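Local structure of putative agmatine deiminase (Streptococcus mutans, 2EWO) at residues A2-K6 with V150-K154; N35-R39 with D94-I98; V62-P68 with I86-T92; V175-C179 with K211-P216; T240-H245 with C275-E279. The protein probably catalyses the hydrolysis of agmatine to N-carbamoylputrescine and ammonia. One frame throughout, in Å; residues are numbered along the deposited sequence.

How the contacts relate
The contacts are spread round the chain, consistent with the five-bladed alpha/beta-propeller (pentein) fold of the superfamily. Contact 3 pairs two parallel strands. Contact 2 joins loops, and residues 94-98 follow soon after 86-92, so contacts 2 and 3 are close, with centres about 15 Å apart. Contact 1 adds the N-terminus to another sheet, its centre about 22 Å from that of contact 3. Contacts 4 and 5 come later in the chain. Their centres are about 18 Å apart, and their nearest atoms about 7 Å. Contacts 1 and 5 lie on opposite sides of the chain's centre, about 44 Å between their centres. None of the five is assigned here to the active site.

Contact 1. Residues A2-K6 with V150-K154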
# COMPACT_ATOMS: atom_id res chain seq x y z
N ALA A 2 10.16 -25.20 -4.97
CA ALA A 2 9.98 -24.05 -5.91
C ALA A 2 11.30 -23.31 -6.09
O ALA A 2 11.40 -22.12 -5.77
CB ALA A 2 8.89 -23.11 -5.37
N LYS A 3 12.30 -24.02 -6.62
CA LYS A 3 13.61 -23.44 -6.84
C LYS A 3 13.83 -22.94 -8.27
O LYS A 3 12.89 -22.86 -9.06
CB LYS A 3 14.71 -24.43 -6.46
CG LYS A 3 14.83 -25.66 -7.34
CD LYS A 3 16.00 -26.55 -6.90
CE LYS A 3 16.21 -27.74 -7.86
NZ LYS A 3 15.05 -28.71 -7.90
N ARG A 4 15.08 -22.59 -8.58
CA ARG A 4 15.44 -22.06 -9.90
C ARG A 4 16.63 -22.77 -10.52
O ARG A 4 17.75 -22.62 -10.05
CB ARG A 4 15.77 -20.56 -9.81
CG ARG A 4 14.58 -19.65 -9.51
CD ARG A 4 14.22 -18.72 -10.67
NE ARG A 4 14.58 -17.33 -10.39
CZ ARG A 4 13.93 -16.26 -10.87
NH1 ARG A 4 12.88 -16.42 -11.67
NH2 ARG A 4 14.34 -15.04 -10.53
N ILE A 5 16.39 -23.53 -11.57
CA ILE A 5 17.48 -24.20 -12.26
C ILE A 5 18.23 -23.10 -12.98
O ILE A 5 17.62 -22.25 -13.64
CB ILE A 5 16.95 -25.20 -13.29
CG1 ILE A 5 18.06 -25.54 -14.29
CG2 ILE A 5 15.72 -24.63 -13.95
CD1 ILE A 5 19.25 -26.25 -13.65
N LYS A 6 19.55 -23.10 -12.88
CA LYS A 6 20.30 -22.04 -13.51
C LYS A 6 21.51 -22.37 -14.36
O LYS A 6 22.04 -21.49 -15.04
CB LYS A 6 20.69 -21.00 -12.46
CG LYS A 6 21.10 -21.57 -11.10
CD LYS A 6 21.39 -20.44 -10.11
CE LYS A 6 20.19 -19.52 -9.93
NZ LYS A 6 20.45 -18.39 -8.98
N VAL A 150 6.80 -25.50 -8.70
CA VAL A 150 7.42 -25.75 -9.99
C VAL A 150 8.64 -24.87 -10.19
O VAL A 150 8.54 -23.64 -10.14
CB VAL A 150 6.39 -25.52 -11.14
CG1 VAL A 150 5.49 -24.35 -10.80
CG2 VAL A 150 7.10 -25.26 -12.46
N ASP A 151 9.78 -25.51 -10.43
CA ASP A 151 11.04 -24.81 -10.64
C ASP A 151 10.95 -23.92 -11.89
O ASP A 151 9.97 -23.99 -12.62
CB ASP A 151 12.19 -25.82 -10.77
CG ASP A 151 12.33 -26.71 -9.52
OD1 ASP A 151 11.70 -26.39 -8.49
OD2 ASP A 151 13.08 -27.71 -9.56
N SER A 152 11.95 -23.09 -12.13
CA SER A 152 11.89 -22.22 -13.29
C SER A 152 13.26 -21.85 -13.80
O SER A 152 14.24 -21.92 -13.07
CB SER A 152 11.12 -20.95 -12.96
OG SER A 152 11.79 -20.23 -11.94
N TYR A 153 13.29 -21.46 -15.07
CA TYR A 153 14.51 -21.03 -15.74
C TYR A 153 14.38 -19.53 -15.92
O TYR A 153 13.32 -19.07 -16.33
CB TYR A 153 14.64 -21.67 -17.12
CG TYR A 153 14.72 -23.18 -17.13
CD1 TYR A 153 13.57 -23.97 -17.03
CD2 TYR A 153 15.95 -23.82 -17.21
CE1 TYR A 153 13.64 -25.36 -16.99
CE2 TYR A 153 16.04 -25.20 -17.17
CZ TYR A 153 14.88 -25.96 -17.06
OH TYR A 153 15.01 -27.32 -16.92
N LYS A 154 15.44 -18.79 -15.62
CA LYS A 154 15.43 -17.33 -15.77
C LYS A 154 16.31 -16.85 -16.92
O LYS A 154 17.54 -16.97 -16.88
CB LYS A 154 15.88 -16.64 -14.48
CG LYS A 154 15.81 -15.12 -14.52
CD LYS A 154 14.37 -14.66 -14.69
CE LYS A 154 14.25 -13.13 -14.66
NZ LYS A 154 12.85 -12.67 -14.84
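Lys3 and Asp151 carry the polar part of this contact. The two side chains cross obliquely. Lys3 NZ forms a salt bridge to Asp151 OD2 at 2.8 Å, reaching it on the syn side but 31° out of the carboxylate plane. The bend at the end of the lysine chain (chi4 -64°) turns the ammonium to the acid. Asp151 OD1 accepts a hydrogen bond from Lys3 N at 3.1 Å, met from above the carboxylate plane. One carboxylate thus takes both the backbone and the side chain of Lys3.

The backbone bonds are weak. Ser152 N gives to Lys3 O, and Ile5 N gives to Ser152 O. Residues 4-5 run, only loosely bonded, beside strand 152-155, at the edge of a mixed sheet that continues to 113-119.

Apolar contact comes from Ile5. Its CG2 sits over one face of the Tyr153 ring, 3.3 Å from the ring centroid, a CH-pi contact. Lys154 CB covers one face of the Arg4 guanidinium, which is held by a salt bridge to Asp117. Tyr153 OH is bonded to Arg114.

With the backbone bonds weak, the N-terminus is probably held largely through side chains: the carboxylates of Asp151 and Asp117 and the Tyr153 face.

Contact 2. Residues N35-R39 with D94-I98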
# COMPACT_ATOMS: atom_id res chain seq x y z
N ASN A 35 -6.82 2.95 -13.02
CA ASN A 35 -7.63 3.92 -13.77
C ASN A 35 -6.85 4.57 -14.92
O ASN A 35 -7.42 5.27 -15.76
CB ASN A 35 -8.14 5.00 -12.82
CG ASN A 35 -8.80 4.43 -11.60
OD1 ASN A 35 -8.66 3.24 -11.32
ND2 ASN A 35 -9.50 5.28 -10.84
N ASP A 36 -5.54 4.34 -14.94
CA ASP A 36 -4.66 4.89 -15.97
C ASP A 36 -5.02 4.23 -17.29
O ASP A 36 -4.82 4.82 -18.35
CB ASP A 36 -3.20 4.57 -15.66
CG ASP A 36 -2.74 5.09 -14.31
OD1 ASP A 36 -3.41 4.78 -13.28
OD2 ASP A 36 -1.70 5.80 -14.27
N ASN A 37 -5.52 3.00 -17.23
CA ASN A 37 -5.85 2.28 -18.45
C ASN A 37 -7.31 1.85 -18.61
O ASN A 37 -7.84 1.87 -19.72
CB ASN A 37 -4.96 1.05 -18.57
CG ASN A 37 -5.24 0.25 -19.81
OD1 ASN A 37 -5.13 -0.98 -19.81
ND2 ASN A 37 -5.60 0.93 -20.89
N TRP A 38 -7.96 1.46 -17.52
CA TRP A 38 -9.35 1.02 -17.60
C TRP A 38 -10.34 2.10 -17.17
O TRP A 38 -10.21 2.70 -16.11
CB TRP A 38 -9.54 -0.24 -16.75
CG TRP A 38 -8.51 -1.30 -17.02
CD1 TRP A 38 -7.38 -1.55 -16.30
CD2 TRP A 38 -8.51 -2.26 -18.09
NE1 TRP A 38 -6.68 -2.60 -16.85
CE2 TRP A 38 -7.35 -3.05 -17.95
CE3 TRP A 38 -9.38 -2.52 -19.16
CZ2 TRP A 38 -7.04 -4.09 -18.82
CZ3 TRP A 38 -9.07 -3.56 -20.03
CH2 TRP A 38 -7.91 -4.33 -19.86
N ARG A 39 -11.34 2.32 -18.02
CA ARG A 39 -12.34 3.35 -17.74
C ARG A 39 -13.27 2.97 -16.61
O ARG A 39 -13.40 1.80 -16.26
CB ARG A 39 -13.16 3.63 -19.00
CG ARG A 39 -14.15 2.54 -19.36
CD ARG A 39 -14.79 2.82 -20.71
NE ARG A 39 -15.82 1.84 -21.04
CZ ARG A 39 -17.09 1.95 -20.68
NH1 ARG A 39 -17.50 3.00 -19.99
NH2 ARG A 39 -17.94 1.00 -21.01
N ASP A 94 0.81 -4.65 -11.68
CA ASP A 94 0.63 -3.28 -12.16
C ASP A 94 -0.50 -3.20 -13.17
O ASP A 94 -1.12 -2.15 -13.35
CB ASP A 94 1.93 -2.77 -12.76
CG ASP A 94 3.06 -2.74 -11.74
OD1 ASP A 94 2.88 -2.04 -10.72
OD2 ASP A 94 4.08 -3.43 -11.96
N ASP A 95 -0.73 -4.34 -13.83
CA ASP A 95 -1.79 -4.48 -14.82
C ASP A 95 -2.06 -5.95 -15.07
O ASP A 95 -1.15 -6.77 -14.97
CB ASP A 95 -1.43 -3.80 -16.13
CG ASP A 95 -2.62 -3.11 -16.74
OD1 ASP A 95 -3.68 -3.10 -16.08
OD2 ASP A 95 -2.51 -2.58 -17.86
N ALA A 96 -3.31 -6.26 -15.43
CA ALA A 96 -3.74 -7.64 -15.66
C ALA A 96 -3.41 -8.21 -17.04
O ALA A 96 -4.23 -8.13 -17.94
CB ALA A 96 -5.24 -7.75 -15.42
N TRP A 97 -2.22 -8.79 -17.20
CA TRP A 97 -1.83 -9.39 -18.48
C TRP A 97 -0.99 -10.66 -18.27
O TRP A 97 0.08 -10.85 -18.88
CB TRP A 97 -1.08 -8.37 -19.34
CG TRP A 97 -1.89 -7.12 -19.55
CD1 TRP A 97 -1.81 -5.96 -18.83
CD2 TRP A 97 -2.99 -6.95 -20.46
NE1 TRP A 97 -2.79 -5.09 -19.23
CE2 TRP A 97 -3.53 -5.67 -20.23
CE3 TRP A 97 -3.58 -7.76 -21.44
CZ2 TRP A 97 -4.63 -5.17 -20.95
CZ3 TRP A 97 -4.67 -7.26 -22.16
CH2 TRP A 97 -5.18 -5.98 -21.90
N ILE A 98 -1.50 -11.54 -17.42
CA ILE A 98 -0.84 -12.79 -17.09
C ILE A 98 -0.23 -13.49 -18.30
O ILE A 98 0.70 -14.28 -18.17
CB ILE A 98 -1.84 -13.76 -16.40
CG1 ILE A 98 -1.14 -15.07 -16.03
CG2 ILE A 98 -3.04 -14.00 -17.30
CD1 ILE A 98 -0.18 -14.94 -14.88
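The backbones of the two loops stay well apart, with Asn37 CA and Asp95 CA 8.7 Å from each other, so side chains make the contact. Trp38 carries the hydrogen bond between the loops. Its NE1 gives to Asp95 OD1 at 3.1 Å. The bond is fairly straight, 159° at the hydrogen. It uses the syn lone pair of OD1, and the oxygen lies in the plane of the indole. Asp95 OD2 takes a second indole N-H, that of Trp97 NE1, at 2.9 Å. This donor stands above the carboxylate plane, while OD2 lies at the edge of the Trp97 ring. The acid thus ties one tryptophan from each loop.

Ala96, between Asp95 and Trp97, is the centre of an inverse gamma turn. This tight turn lies in the loop between strands 86-90 and 104-107. The other loop leads into helix 43-57, whose Ala45 packs on Trp38.

The two indoles approach from opposite directions. Their planes are 17° apart, but the six-membered rings are slid so far that they barely overlap, with centroids 5.6 Å apart. They touch at Trp38 CZ2 and Trp97 CZ2. Trp97 also meets Trp123 edge-to-face. Asn37 has its CG anti to the backbone N (chi1 -180°). Its OD1 lies 3.6 Å from Asp95 OD2, two oxygens near but not bonded. Asn37 OD1 also lies above one face of Trp38, toward its rim.

Contact 3. Residues V62-P68 with I86-T92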
# COMPACT_ATOMS: atom_id res chain seq x y z
N VAL A 62 -10.05 -22.35 -12.56
CA VAL A 62 -9.44 -21.05 -12.80
C VAL A 62 -8.78 -20.54 -11.53
O VAL A 62 -9.33 -20.67 -10.43
CB VAL A 62 -10.47 -19.98 -13.21
CG1 VAL A 62 -9.73 -18.76 -13.70
CG2 VAL A 62 -11.42 -20.52 -14.26
N SER A 63 -7.60 -19.95 -11.72
CA SER A 63 -6.78 -19.36 -10.65
C SER A 63 -6.75 -17.87 -10.87
O SER A 63 -5.89 -17.34 -11.56
CB SER A 63 -5.36 -19.92 -10.68
OG SER A 63 -5.33 -21.24 -10.17
N LEU A 64 -7.72 -17.19 -10.27
CA LEU A 64 -7.88 -15.75 -10.36
C LEU A 64 -7.01 -15.03 -9.32
O LEU A 64 -7.30 -15.08 -8.13
CB LEU A 64 -9.36 -15.45 -10.14
CG LEU A 64 -9.88 -14.07 -10.50
CD1 LEU A 64 -9.71 -13.88 -11.99
CD2 LEU A 64 -11.32 -13.92 -10.08
N CYS A 65 -5.95 -14.34 -9.76
CA CYS A 65 -5.07 -13.64 -8.82
C CYS A 65 -5.35 -12.16 -8.72
O CYS A 65 -5.07 -11.41 -9.65
CB CYS A 65 -3.62 -13.82 -9.26
SG CYS A 65 -3.29 -15.49 -9.77
N VAL A 66 -5.88 -11.70 -7.59
CA VAL A 66 -6.16 -10.27 -7.52
C VAL A 66 -5.39 -9.52 -6.44
O VAL A 66 -5.07 -10.07 -5.37
CB VAL A 66 -7.69 -10.00 -7.38
CG1 VAL A 66 -8.46 -11.01 -8.21
CG2 VAL A 66 -8.14 -10.05 -5.93
N PRO A 67 -5.03 -8.26 -6.73
CA PRO A 67 -4.31 -7.43 -5.78
C PRO A 67 -5.11 -7.42 -4.51
O PRO A 67 -6.32 -7.56 -4.56
CB PRO A 67 -4.29 -6.07 -6.47
CG PRO A 67 -4.06 -6.46 -7.89
CD PRO A 67 -5.03 -7.63 -8.07
N PRO A 68 -4.43 -7.28 -3.36
CA PRO A 68 -4.97 -7.24 -2.00
C PRO A 68 -6.09 -6.24 -1.78
O PRO A 68 -6.94 -6.44 -0.91
CB PRO A 68 -3.74 -6.90 -1.18
CG PRO A 68 -2.66 -7.60 -1.93
CD PRO A 68 -2.96 -7.22 -3.34
N ILE A 86 -13.29 -22.08 -9.18
CA ILE A 86 -12.52 -20.86 -9.32
C ILE A 86 -11.97 -20.45 -7.94
O ILE A 86 -12.74 -20.26 -6.99
CB ILE A 86 -13.41 -19.71 -9.86
CG1 ILE A 86 -13.90 -20.05 -11.26
CG2 ILE A 86 -12.64 -18.41 -9.87
CD1 ILE A 86 -14.83 -19.00 -11.84
N ARG A 87 -10.64 -20.34 -7.84
CA ARG A 87 -10.01 -19.93 -6.57
C ARG A 87 -9.38 -18.56 -6.71
O ARG A 87 -8.71 -18.25 -7.70
CB ARG A 87 -8.94 -20.93 -6.12
CG ARG A 87 -7.70 -21.01 -7.01
CD ARG A 87 -6.65 -21.89 -6.35
NE ARG A 87 -5.47 -22.10 -7.18
CZ ARG A 87 -4.41 -22.82 -6.80
NH1 ARG A 87 -4.41 -23.39 -5.61
NH2 ARG A 87 -3.37 -22.96 -7.61
N ILE A 88 -9.59 -17.73 -5.70
CA ILE A 88 -9.04 -16.38 -5.70
C ILE A 88 -7.79 -16.34 -4.83
O ILE A 88 -7.88 -16.45 -3.61
CB ILE A 88 -10.05 -15.36 -5.14
CG1 ILE A 88 -11.33 -15.33 -5.99
CG2 ILE A 88 -9.42 -13.99 -5.15
CD1 ILE A 88 -12.24 -16.54 -5.80
N ILE A 89 -6.61 -16.21 -5.45
CA ILE A 89 -5.36 -16.11 -4.69
C ILE A 89 -4.89 -14.66 -4.70
O ILE A 89 -5.02 -13.97 -5.71
CB ILE A 89 -4.20 -17.00 -5.27
CG1 ILE A 89 -3.96 -16.69 -6.74
CG2 ILE A 89 -4.51 -18.48 -5.06
CD1 ILE A 89 -5.08 -17.18 -7.65
N GLU A 90 -4.36 -14.20 -3.58
CA GLU A 90 -3.89 -12.82 -3.49
C GLU A 90 -2.59 -12.62 -4.26
O GLU A 90 -1.61 -13.32 -4.01
CB GLU A 90 -3.65 -12.44 -2.05
CG GLU A 90 -3.41 -10.97 -1.90
CD GLU A 90 -2.53 -10.66 -0.73
OE1 GLU A 90 -2.90 -11.02 0.39
OE2 GLU A 90 -1.46 -10.06 -0.95
N MSE A 91 -2.59 -11.65 -5.18
CA MSE A 91 -1.39 -11.36 -5.95
C MSE A 91 -1.39 -9.94 -6.50
O MSE A 91 -2.36 -9.54 -7.13
CB MSE A 91 -1.23 -12.35 -7.09
CG MSE A 91 0.12 -12.31 -7.73
SE MSE A 91 0.44 -13.74 -9.00
CE MSE A 91 -0.12 -15.27 -7.94
N THR A 92 -0.31 -9.19 -6.27
CA THR A 92 -0.20 -7.80 -6.76
C THR A 92 0.29 -7.76 -8.21
O THR A 92 1.04 -8.63 -8.64
CB THR A 92 0.81 -6.95 -5.93
OG1 THR A 92 2.14 -7.44 -6.14
CG2 THR A 92 0.49 -6.98 -4.46
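Val62 and Ile86 begin a tightly paired run of two parallel strands, 62-66 and 86-90. Val62 O takes a hydrogen bond from Arg87 N at 2.9 Å. Arg87 O then takes one from Leu64 N, Leu64 O from Ile89 N, and Ile89 O from Val66 N. CA-H...O contacts fill in between, such as Ile88 CA to Leu64 O. The strand axes approach to 4.7 Å and differ in direction by 30°.

Val62, Leu64, Val66, Ile86 and Ile88 share one face, with Glu90 at its end. Helices 71-79 and 43-57 cover its apolar part. Val62 CG2 lies alongside Ile86 CG1 at 3.9 Å. The other face carries Ser63, Cys65, Arg87 and Ile89. Here Cys65 SG touches Ile89 CD1. The selenomethionine Met91 follows on, its CB 3.5 Å from Cys65 CB.

Strand 62-66, helix 71-79 and strand 86-90 form a beta-alpha-beta unit. Strand 24-29 continues the sheet beyond 62-66.

Against this buried pairing, Arg87, Pro68 and Thr92 are partly exposed. Arg87 runs extended from CG, and its NE gives a nearly straight bond to Ser63 OG at 3.1 Å, the hydroxyl lying in the guanidinium plane. At the far end, Met91 N still binds Val66 O at 2.9 Å, from above the carbonyl plane. Beyond it the regular bonding stops: Pro67 has no N-H to give, and its CA meets Met91 O. Pro68 CD touches Thr92 CG2 at 3.6 Å. Thr92 OG1 bonds to Gln136. The third subunit lies along strand 86-90: its Glu146 accepts from Ile88 N, and its Lys143 forms a salt bridge with Glu90 OE1.

Contact 4. Residues V175-C179 with K211-P216; sequences VTEMC and KDGIDP
Two carboxylates, of Glu177 and Asp212, are the flat side-chain groups here, and OE2 of Glu177 and OD2 of Asp212 come nearest to the other segment. Glu177 OE2 lies beside the CB-CG part of Lys211. Asp212 OD2 comes to 3.8 Å from CE of Met178, which is a selenomethionine.

The contact sits where two parallel neighbours of one sheet, strands 172-176 and 206-210, run out. Helix 191-202 lies between them in the chain, as in a beta-alpha-beta crossover. Past its end, the first strand turns straight into the short helix 177-180. Thr176 is at the N-cap position, but its side chain makes no capping bond; its OG1 is bonded instead to the backbone O of Gly221. The second strand passes into the loop 211-216. The two exits remain side by side, Met178 CA being 5.3 Å from Asp212 CA.

Glu177 and Lys211 cross at a slant and are not joined by a salt bridge. The lysine chain is fully extended and carries its ammonium past the acid, so Glu177 OE2 and Lys211 NZ are 5.7 Å apart. Any attraction between them is probably modest. Glu177 OE1 has a long, weak ion pair with Lys191.

Met178 makes the widest contact. Its CG is anti to the backbone N (chi1 -175°), which points the chain at the loop. Bends further out lay the end over Gly213 and toward Pro216. At the far end of the selenomethionine, Met178 CE rests 3.5 Å from Gly213 O and 4.0 Å from Pro216 CA.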
# COMPACT_ATOMS: atom_id res chain seq x y z
N VAL A 175 6.94 -16.58 -34.09
CA VAL A 175 7.25 -15.25 -33.56
C VAL A 175 6.99 -14.17 -34.62
O VAL A 175 6.88 -14.48 -35.80
CB VAL A 175 8.73 -15.12 -33.11
CG1 VAL A 175 9.05 -16.17 -32.06
CG2 VAL A 175 9.66 -15.24 -34.31
N THR A 176 6.91 -12.92 -34.19
CA THR A 176 6.66 -11.79 -35.08
C THR A 176 7.84 -10.81 -35.04
O THR A 176 7.94 -10.00 -34.12
CB THR A 176 5.32 -11.10 -34.66
OG1 THR A 176 5.25 -9.78 -35.20
CG2 THR A 176 5.19 -11.05 -33.14
N GLU A 177 8.74 -10.87 -36.02
CA GLU A 177 9.93 -10.00 -36.02
C GLU A 177 9.71 -8.51 -35.78
O GLU A 177 10.60 -7.83 -35.27
CB GLU A 177 10.74 -10.20 -37.31
CG GLU A 177 9.93 -10.02 -38.57
CD GLU A 177 10.62 -10.60 -39.80
OE1 GLU A 177 11.88 -10.68 -39.83
OE2 GLU A 177 9.87 -10.98 -40.74
N MSE A 178 8.54 -8.00 -36.15
CA MSE A 178 8.26 -6.58 -35.94
C MSE A 178 8.22 -6.25 -34.43
O MSE A 178 8.16 -5.08 -34.04
CB MSE A 178 6.93 -6.20 -36.60
CG MSE A 178 6.60 -4.71 -36.52
SE MSE A 178 4.94 -4.32 -35.58
CE MSE A 178 3.95 -3.48 -37.05
N CYS A 179 8.25 -7.29 -33.61
CA CYS A 179 8.22 -7.14 -32.15
C CYS A 179 9.49 -7.66 -31.50
O CYS A 179 10.20 -6.90 -30.85
CB CYS A 179 7.01 -7.88 -31.57
SG CYS A 179 7.04 -8.07 -29.79
N LYS A 211 5.88 -11.39 -40.41
CA LYS A 211 6.64 -10.20 -40.52
C LYS A 211 6.02 -8.83 -40.33
O LYS A 211 6.61 -7.86 -40.74
CB LYS A 211 7.28 -10.06 -41.90
CG LYS A 211 8.22 -8.80 -41.96
CD LYS A 211 8.88 -8.31 -43.42
CE LYS A 211 9.79 -7.07 -43.37
NZ LYS A 211 10.46 -6.81 -44.63
N ASP A 212 4.90 -8.66 -39.76
CA ASP A 212 4.36 -7.30 -39.45
C ASP A 212 3.22 -7.68 -38.58
O ASP A 212 2.77 -8.83 -38.65
CB ASP A 212 3.93 -6.48 -40.72
CG ASP A 212 4.85 -5.28 -41.12
OD1 ASP A 212 5.88 -5.49 -41.89
OD2 ASP A 212 4.61 -4.06 -40.73
N GLY A 213 2.75 -6.80 -37.77
CA GLY A 213 1.65 -7.16 -36.88
C GLY A 213 0.59 -6.09 -36.93
O GLY A 213 0.80 -5.02 -37.51
N ILE A 214 -0.53 -6.39 -36.33
CA ILE A 214 -1.64 -5.44 -36.28
C ILE A 214 -1.61 -4.65 -34.97
O ILE A 214 -2.63 -4.09 -34.54
CB ILE A 214 -2.98 -6.17 -36.39
CG1 ILE A 214 -3.29 -7.05 -35.19
CG2 ILE A 214 -3.06 -7.08 -37.62
CD1 ILE A 214 -4.78 -7.35 -35.04
N ASP A 215 -0.44 -4.63 -34.35
CA ASP A 215 -0.24 -3.89 -33.08
C ASP A 215 0.93 -2.91 -33.24
O ASP A 215 1.95 -3.02 -32.55
CB ASP A 215 0.08 -4.85 -31.94
CG ASP A 215 -1.17 -5.56 -31.38
OD1 ASP A 215 -2.11 -4.87 -30.84
OD2 ASP A 215 -1.27 -6.84 -31.46
N PRO A 216 0.84 -2.00 -34.25
CA PRO A 216 1.86 -1.01 -34.62
C PRO A 216 2.72 -0.41 -33.49
O PRO A 216 3.95 -0.54 -33.51
CB PRO A 216 1.05 0.06 -35.35
CG PRO A 216 0.00 -0.75 -36.04
CD PRO A 216 -0.43 -1.71 -34.95

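Contact 5. Residues T240-H245 with C275-E279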
# COMPACT_ATOMS: atom_id res chain seq x y z
N THR A 240 -9.11 -11.02 -44.50
CA THR A 240 -10.21 -10.23 -45.04
C THR A 240 -9.85 -9.82 -46.46
O THR A 240 -8.67 -9.78 -46.81
CB THR A 240 -10.48 -8.95 -44.20
OG1 THR A 240 -11.56 -8.21 -44.78
CG2 THR A 240 -9.24 -8.07 -44.14
N ASP A 241 -10.85 -9.53 -47.28
CA ASP A 241 -10.59 -9.13 -48.66
C ASP A 241 -10.79 -7.64 -48.83
O ASP A 241 -10.41 -7.06 -49.85
CB ASP A 241 -11.48 -9.92 -49.61
CG ASP A 241 -10.99 -11.35 -49.80
OD1 ASP A 241 -9.92 -11.52 -50.43
OD2 ASP A 241 -11.66 -12.29 -49.31
N ASP A 242 -11.38 -7.02 -47.82
CA ASP A 242 -11.64 -5.59 -47.84
C ASP A 242 -10.32 -4.85 -47.93
O ASP A 242 -9.59 -4.72 -46.94
CB ASP A 242 -12.36 -5.16 -46.57
CG ASP A 242 -13.32 -4.04 -46.82
OD1 ASP A 242 -12.93 -3.06 -47.50
OD2 ASP A 242 -14.48 -4.16 -46.35
N LYS A 243 -10.01 -4.34 -49.12
CA LYS A 243 -8.76 -3.64 -49.34
C LYS A 243 -8.70 -2.26 -48.67
O LYS A 243 -7.75 -1.51 -48.86
CB LYS A 243 -8.51 -3.51 -50.84
CG LYS A 243 -8.46 -4.85 -51.55
CD LYS A 243 -8.40 -4.66 -53.05
CE LYS A 243 -8.44 -5.99 -53.78
NZ LYS A 243 -8.47 -5.78 -55.25
N GLU A 244 -9.72 -1.95 -47.87
CA GLU A 244 -9.79 -0.68 -47.15
C GLU A 244 -9.89 -0.92 -45.63
O GLU A 244 -10.17 0.00 -44.85
CB GLU A 244 -10.99 0.15 -47.64
CG GLU A 244 -10.98 0.46 -49.13
CD GLU A 244 -9.68 1.10 -49.60
OE1 GLU A 244 -9.26 2.10 -48.98
OE2 GLU A 244 -9.09 0.60 -50.58
N HIS A 245 -9.67 -2.17 -45.24
CA HIS A 245 -9.71 -2.56 -43.83
C HIS A 245 -8.30 -2.37 -43.25
O HIS A 245 -7.32 -2.84 -43.84
CB HIS A 245 -10.14 -4.02 -43.68
CG HIS A 245 -10.30 -4.44 -42.25
ND1 HIS A 245 -11.18 -3.82 -41.38
CD2 HIS A 245 -9.68 -5.41 -41.53
CE1 HIS A 245 -11.09 -4.38 -40.19
NE2 HIS A 245 -10.19 -5.35 -40.25
N CYS A 275 -12.06 -14.39 -39.27
CA CYS A 275 -12.54 -13.14 -39.81
C CYS A 275 -12.16 -11.99 -38.89
O CYS A 275 -11.75 -12.20 -37.75
CB CYS A 275 -14.06 -13.17 -39.95
SG CYS A 275 -14.92 -13.13 -38.37
N VAL A 276 -12.29 -10.78 -39.42
CA VAL A 276 -11.99 -9.56 -38.67
C VAL A 276 -13.28 -8.75 -38.55
O VAL A 276 -14.17 -8.85 -39.40
CB VAL A 276 -10.91 -8.70 -39.38
CG1 VAL A 276 -9.54 -9.37 -39.27
CG2 VAL A 276 -11.27 -8.48 -40.84
N THR A 277 -13.38 -7.94 -37.50
CA THR A 277 -14.57 -7.11 -37.32
C THR A 277 -14.78 -6.24 -38.57
O THR A 277 -13.86 -6.04 -39.35
CB THR A 277 -14.44 -6.21 -36.08
OG1 THR A 277 -13.18 -5.53 -36.10
CG2 THR A 277 -14.55 -7.03 -34.81
N LYS A 278 -16.01 -5.76 -38.76
CA LYS A 278 -16.34 -4.91 -39.90
C LYS A 278 -16.48 -3.49 -39.34
O LYS A 278 -16.57 -2.52 -40.09
CB LYS A 278 -17.65 -5.38 -40.55
CG LYS A 278 -17.90 -4.89 -42.00
CD LYS A 278 -17.09 -5.66 -43.06
CE LYS A 278 -15.64 -5.16 -43.20
NZ LYS A 278 -15.53 -3.76 -43.71
N GLU A 279 -16.49 -3.40 -38.02
CA GLU A 279 -16.60 -2.13 -37.30
C GLU A 279 -15.70 -2.15 -36.07
O GLU A 279 -15.92 -2.93 -35.14
CB GLU A 279 -18.04 -1.88 -36.86
CG GLU A 279 -18.91 -1.25 -37.92
CD GLU A 279 -18.41 0.12 -38.35
OE1 GLU A 279 -18.21 0.99 -37.46
OE2 GLU A 279 -18.23 0.33 -39.57
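Thr240 opens the contact by meeting Val276. The two side chains cross at about a right angle, and Thr240 CB is 3.5 Å from Val276 CG2. Its hydroxyl turns back to its own loop. OG1 is anti to the backbone N (chi1 180°) and accepts from Asp242 N at 3.3 Å, which makes an ST turn.

Asp242 comes next and carries the charge. Its OD2 forms a salt bridge with Lys278 NZ at 2.9 Å. The side chains cross at about a right angle, and the ammonium approaches from above the carboxylate plane. Lys278 starts out away from the loop. Bends at chi2, chi3 and chi4 fold its chain back and bring NZ to the acid. The other oxygen, Asp242 OD1, takes a weak bond from Glu244 N. A separate backbone bond, His245 N to Asp242 O, closes residues 242-245.

His245 ends the walk. Its ring comes toward Val276 from the opposite direction, with NE2 3.4 Å from Val276 CG2. Another ring atom, His245 CE1, lies 3.3 Å from Thr277 O, a close carbon-to-oxygen approach. The ring also meets that of Phe247, the planes nearly perpendicular.

The contact joins the loop before helix 248-259 to the loop before strand 281-282, far from the centre of the chain. The second loop is fixed in turn by Asp325, which accepts from the backbone N of Lys278 and of Glu279.

One methyl, Val276 CG2, serves both Thr240 and His245, while a single ion pair ties the more exposed side. The partly exposed setting probably weakens that pair, and the valine gives the apolar share of the hold.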